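Local coordinates for 4-hydroxy-tetrahydrodipicolinate synthase (Methylacidiphilum fumariolicum SolV, PDB 6T3T), which probably condenses pyruvate with aspartate semialdehyde to 4-hydroxy-tetrahydrodipicolinate, a step of lysine biosynthesis, and works as a homotetramer built as a dimer of dimers, at residues N209-P214 against R288-L293. Sequence-based numbering, arbitrary orientation.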
# COMPACT_ATOMS: atom_id res chain seq x y z
N ASN A 209 9.40 27.41 9.67
CA ASN A 209 8.45 28.38 10.21
C ASN A 209 8.75 28.69 11.66
O ASN A 209 8.56 29.82 12.13
CB ASN A 209 7.02 27.83 10.13
CG ASN A 209 6.37 28.07 8.81
OD1 ASN A 209 6.00 29.20 8.47
ND2 ASN A 209 6.21 27.00 8.03
N LEU A 210 9.17 27.67 12.40
CA LEU A 210 9.45 27.74 13.82
C LEU A 210 10.91 27.97 14.10
O LEU A 210 11.25 28.82 14.93
CB LEU A 210 9.00 26.44 14.50
CG LEU A 210 7.50 26.16 14.61
CD1 LEU A 210 7.31 24.68 14.95
CD2 LEU A 210 6.81 27.07 15.67
N PHE A 211 11.79 27.25 13.39
CA PHE A 211 13.23 27.25 13.64
C PHE A 211 13.95 27.50 12.33
O PHE A 211 14.62 26.61 11.79
CB PHE A 211 13.67 25.94 14.30
CG PHE A 211 13.00 25.68 15.62
CD1 PHE A 211 13.39 26.38 16.75
CD2 PHE A 211 11.97 24.76 15.72
CE1 PHE A 211 12.77 26.15 17.99
CE2 PHE A 211 11.31 24.53 16.95
CZ PHE A 211 11.74 25.23 18.09
N PRO A 212 13.84 28.72 11.78
CA PRO A 212 14.48 29.01 10.48
C PRO A 212 16.00 28.86 10.49
O PRO A 212 16.55 28.24 9.59
CB PRO A 212 14.06 30.48 10.22
CG PRO A 212 13.75 31.04 11.55
CD PRO A 212 13.12 29.89 12.32
N ARG A 213 16.70 29.39 11.49
CA ARG A 213 18.15 29.26 11.47
C ARG A 213 18.63 27.82 11.59
O ARG A 213 19.53 27.43 10.83
CB ARG A 213 18.79 30.09 12.58
CG ARG A 213 19.46 31.36 12.14
CD ARG A 213 20.33 31.93 13.26
NE ARG A 213 21.53 32.53 12.73
CZ ARG A 213 21.66 33.84 12.56
NH1 ARG A 213 22.77 34.34 12.06
NH2 ARG A 213 20.67 34.66 12.90
N PRO A 214 18.15 27.00 12.54
CA PRO A 214 18.61 25.60 12.60
C PRO A 214 18.29 24.78 11.35
O PRO A 214 19.12 23.96 10.92
CB PRO A 214 17.91 25.07 13.85
CG PRO A 214 17.71 26.27 14.70
CD PRO A 214 17.28 27.30 13.69
N ARG A 288 11.20 20.32 24.43
CA ARG A 288 12.44 19.55 24.38
C ARG A 288 13.35 20.02 23.26
O ARG A 288 14.57 20.03 23.39
CB ARG A 288 12.13 18.05 24.21
CG ARG A 288 11.58 17.39 25.44
CD ARG A 288 11.10 15.94 25.26
NE ARG A 288 10.62 15.43 26.54
CZ ARG A 288 9.96 14.29 26.73
NH1 ARG A 288 9.57 13.95 27.96
NH2 ARG A 288 9.68 13.48 25.70
N THR A 289 12.75 20.37 22.12
CA THR A 289 13.54 20.79 20.96
C THR A 289 14.29 22.08 21.22
O THR A 289 15.45 22.25 20.80
CB THR A 289 12.61 20.94 19.76
OG1 THR A 289 12.00 19.68 19.51
CG2 THR A 289 13.40 21.40 18.51
N LYS A 290 13.63 23.03 21.88
CA LYS A 290 14.26 24.31 22.15
C LYS A 290 15.50 24.14 23.01
O LYS A 290 16.56 24.69 22.69
CB LYS A 290 13.27 25.23 22.85
CG LYS A 290 12.11 25.59 21.98
CD LYS A 290 11.37 26.78 22.54
CE LYS A 290 10.01 26.89 21.82
NZ LYS A 290 9.26 28.13 22.19
N GLU A 291 15.38 23.36 24.08
CA GLU A 291 16.53 23.13 24.94
C GLU A 291 17.62 22.34 24.22
O GLU A 291 18.80 22.66 24.33
CB GLU A 291 16.12 22.47 26.26
CG GLU A 291 17.33 21.95 27.00
CD GLU A 291 18.31 23.08 27.40
OE1 GLU A 291 19.26 22.78 28.17
OE2 GLU A 291 18.13 24.27 26.99
N LYS A 292 17.24 21.32 23.44
CA LYS A 292 18.27 20.54 22.73
C LYS A 292 19.00 21.40 21.70
O LYS A 292 20.23 21.30 21.55
CB LYS A 292 17.65 19.33 22.06
CG LYS A 292 17.06 18.24 22.99
CD LYS A 292 16.31 17.23 22.13
CE LYS A 292 15.95 15.94 22.89
NZ LYS A 292 15.34 14.91 21.98
N LEU A 293 18.27 22.26 20.97
CA LEU A 293 18.89 23.17 20.02
C LEU A 293 19.87 24.12 20.72
O LEU A 293 20.93 24.46 20.16
CB LEU A 293 17.82 23.98 19.29
CG LEU A 293 17.14 23.22 18.16
CD1 LEU A 293 15.96 24.00 17.63
CD2 LEU A 293 18.16 22.98 17.04
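Leu-293 lays its CD1 methyl over one face of the Phe-211 ring, displaced toward the rim on the CD1 side. The methyl stands 4.0 Å from the centroid of that ring, 25° off its normal, a CH-pi contact; leucine suits the place because its forked end serves two neighbours. Its other branch, CD2, packs 3.8 Å from CB of Pro-214, in the first turn of helix 212-223, where proline, lacking a backbone N-H, costs the helix no hydrogen bond. Phe-211 holds the N-cap position of that helix; with CG anti to the carbonyl carbon (chi1 -60°), its long flat ring reaches helix 276-295. There CZ of Phe-211, at the ring edge, lies 3.9 Å from CG of Lys-290, whose extended chain lends apolar methylenes and carries NZ on to a salt bridge with Glu-260. Thr-289 offers its CG2 methyl obliquely, 4.1 Å from CE2 of Phe-211, while OG1 bonds back to Thr-285 O; both residues also touch Leu-240. With an alanine here instead of Phe-211, Leu-293 CD1, Lys-290 CG and the Thr-289 methyl would probably lose the surface they pack on, opening a gap beside helix 276-295. No hydrogen bond links the segments: helix 212-223, following the last TIM-barrel strand, meets the C-terminal helical region through close apolar fit and dispersion, the lysine charge being paired outside the contact.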